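Local coordinates for PhiRv1 phage protein (Mycobacterium tuberculosis, PDB 6LG3), which is a bacterial toxin, probably the EST12 protein that activates a RACK1-NLRP3-gasdermin D pyroptosis and IL-1 beta immune pathway, at residues Gln8-Leu13 and Val61-Asp66. Numbering follows the deposited sequence.
Sequences QLMHEL and VHADRD
Met10 and Leu13, one turn apart on helix 4-22, close on Val61 and Ala63 of strand 58-64, packing a helix against one face of a three-stranded antiparallel sheet in this small alpha+beta fold. Strand 58-64 lies at one margin of the sheet within the chain, and the local axes of 8-13 and 61-64 pass 8.9 Å apart at 131°. Val61 and Ala63 both point their CB toward the helix, as alternate residues of a strand do, whereas His62 between them points away.

The CB of Met10 does not aim at the strand; bends at both chi2 and chi3, each -70°, curl its thioether across. Its SD then sits 4.0 Å from Ala63 CB, and the Met10 side chain also touches Ala51 and Leu53 of strand 50-55. The side chains of Leu13 and Val61 cross at about a right angle, Leu13 CB lying 3.9 Å from Val61 CG1, and Leu13 CD1 reaches Ala63 CB more loosely at 4.5 Å.

Val61 divides its methyls: CG1, anti to the backbone N, meets both Met10 and Leu13, while Val61 CG2 lies 3.8 Å from Leu13 C, the backbone carbonyl carbon. Further along, Asp64 N-caps helix 65-73 through OD1 to Trp67 N, and Leu68 of that helix touches Met10. The shortest approach between the segments is Met10 CE to Val61 CG1, 3.7 Å.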
loop_
_atom_site.group_PDB
_atom_site.type_symbol
_atom_site.label_atom_id
_atom_site.label_comp_id
_atom_site.label_asym_id
_atom_site.label_seq_id
_atom_site.Cartn_x
_atom_site.Cartn_y
_atom_site.Cartn_z
ATOM N N GLN A 8 -2.938 6.927 0.951
ATOM C CA GLN A 8 -2.516 6.852 2.344
ATOM C C GLN A 8 -3.000 5.561 3.000
ATOM O O GLN A 8 -2.231 4.879 3.697
ATOM C CB GLN A 8 -3.031 8.084 3.091
ATOM C CG GLN A 8 -2.360 8.361 4.413
ATOM C CD GLN A 8 -2.688 9.750 4.936
ATOM O OE1 GLN A 8 -2.029 10.730 4.581
ATOM N NE2 GLN A 8 -3.717 9.841 5.777
ATOM N N LEU A 9 -4.265 5.192 2.763
ATOM C CA LEU A 9 -4.785 3.949 3.326
ATOM C C LEU A 9 -4.055 2.729 2.761
ATOM O O LEU A 9 -3.727 1.791 3.503
ATOM C CB LEU A 9 -6.293 3.865 3.076
ATOM C CG LEU A 9 -7.026 2.643 3.618
ATOM C CD1 LEU A 9 -6.672 2.394 5.075
ATOM C CD2 LEU A 9 -8.529 2.869 3.460
ATOM N N MET A 10 -3.770 2.728 1.455
ATOM C CA MET A 10 -3.017 1.610 0.889
ATOM C C MET A 10 -1.628 1.506 1.517
ATOM O O MET A 10 -1.138 0.401 1.774
ATOM C CB MET A 10 -2.914 1.747 -0.634
ATOM C CG MET A 10 -4.259 1.567 -1.381
ATOM S SD MET A 10 -4.852 -0.141 -1.344
ATOM C CE MET A 10 -3.683 -0.997 -2.420
ATOM N N HIS A 11 -0.992 2.642 1.798
ATOM C CA HIS A 11 0.317 2.598 2.444
ATOM C C HIS A 11 0.217 2.034 3.859
ATOM O O HIS A 11 1.072 1.239 4.277
ATOM C CB HIS A 11 0.943 3.990 2.463
ATOM C CG HIS A 11 2.390 3.997 2.847
ATOM N ND1 HIS A 11 3.405 3.837 1.925
ATOM C CD2 HIS A 11 2.992 4.137 4.051
ATOM C CE1 HIS A 11 4.570 3.884 2.546
ATOM N NE2 HIS A 11 4.347 4.064 3.836
ATOM N N GLU A 12 -0.827 2.419 4.607
ATOM C CA GLU A 12 -0.989 1.878 5.955
ATOM C C GLU A 12 -1.208 0.368 5.922
ATOM O O GLU A 12 -0.608 -0.377 6.717
ATOM C CB GLU A 12 -2.138 2.591 6.669
ATOM C CG GLU A 12 -1.899 4.092 6.825
ATOM C CD GLU A 12 -3.094 4.836 7.412
ATOM O OE1 GLU A 12 -3.128 6.085 7.310
ATOM O OE2 GLU A 12 -3.999 4.178 7.976
ATOM N N LEU A 13 -2.042 -0.106 4.986
ATOM C CA LEU A 13 -2.225 -1.545 4.809
ATOM C C LEU A 13 -0.910 -2.241 4.445
ATOM O O LEU A 13 -0.664 -3.379 4.868
ATOM C CB LEU A 13 -3.273 -1.814 3.730
ATOM C CG LEU A 13 -4.688 -1.281 3.961
ATOM C CD1 LEU A 13 -5.541 -1.603 2.745
ATOM C CD2 LEU A 13 -5.279 -1.905 5.205
ATOM N N VAL A 61 -0.301 -5.428 -1.382
ATOM C CA VAL A 61 -1.669 -5.159 -0.938
ATOM C C VAL A 61 -2.593 -5.155 -2.143
ATOM O O VAL A 61 -2.277 -4.554 -3.173
ATOM C CB VAL A 61 -1.790 -3.800 -0.207
ATOM C CG1 VAL A 61 -3.242 -3.539 0.248
ATOM C CG2 VAL A 61 -0.833 -3.713 0.962
ATOM N N HIS A 62 -3.750 -5.796 -2.014
ATOM C CA HIS A 62 -4.837 -5.502 -2.935
ATOM C C HIS A 62 -6.111 -5.285 -2.133
ATOM O O HIS A 62 -6.353 -5.965 -1.130
ATOM C CB HIS A 62 -5.022 -6.586 -4.009
ATOM C CG HIS A 62 -5.391 -7.932 -3.477
ATOM N ND1 HIS A 62 -6.697 -8.304 -3.246
ATOM C CD2 HIS A 62 -4.630 -9.009 -3.170
ATOM C CE1 HIS A 62 -6.724 -9.547 -2.797
ATOM N NE2 HIS A 62 -5.483 -9.998 -2.743
ATOM N N ALA A 63 -6.883 -4.287 -2.539
ATOM C CA ALA A 63 -8.092 -3.916 -1.818
ATOM C C ALA A 63 -9.204 -3.629 -2.816
ATOM O O ALA A 63 -8.971 -2.992 -3.841
ATOM C CB ALA A 63 -7.860 -2.687 -0.930
ATOM N N ASP A 64 -10.405 -4.103 -2.511
ATOM C CA ASP A 64 -11.566 -3.752 -3.314
ATOM C C ASP A 64 -11.709 -2.237 -3.397
ATOM O O ASP A 64 -11.530 -1.533 -2.404
ATOM C CB ASP A 64 -12.812 -4.360 -2.678
ATOM C CG ASP A 64 -14.072 -3.929 -3.364
ATOM O OD1 ASP A 64 -14.768 -3.080 -2.796
ATOM O OD2 ASP A 64 -14.352 -4.456 -4.456
ATOM N N ARG A 65 -12.026 -1.725 -4.595
ATOM C CA ARG A 65 -12.058 -0.270 -4.785
ATOM C C ARG A 65 -13.213 0.386 -4.028
ATOM O O ARG A 65 -13.065 1.502 -3.522
ATOM C CB ARG A 65 -12.152 0.084 -6.274
ATOM C CG ARG A 65 -10.880 -0.167 -7.083
ATOM C CD ARG A 65 -9.800 0.891 -6.863
ATOM N NE ARG A 65 -10.243 2.255 -7.146
ATOM C CZ ARG A 65 -9.973 2.923 -8.265
ATOM N NH1 ARG A 65 -9.282 2.346 -9.241
ATOM N NH2 ARG A 65 -10.410 4.165 -8.419
ATOM N N ASP A 66 -14.385 -0.256 -3.983
ATOM C CA ASP A 66 -15.495 0.292 -3.198
ATOM C C ASP A 66 -15.155 0.315 -1.713
ATOM O O ASP A 66 -15.415 1.307 -1.020
ATOM C CB ASP A 66 -16.774 -0.512 -3.438
ATOM C CG ASP A 66 -17.331 -0.319 -4.835
ATOM O OD1 ASP A 66 -17.937 -1.268 -5.372
ATOM O OD2 ASP A 66 -17.155 0.783 -5.397
#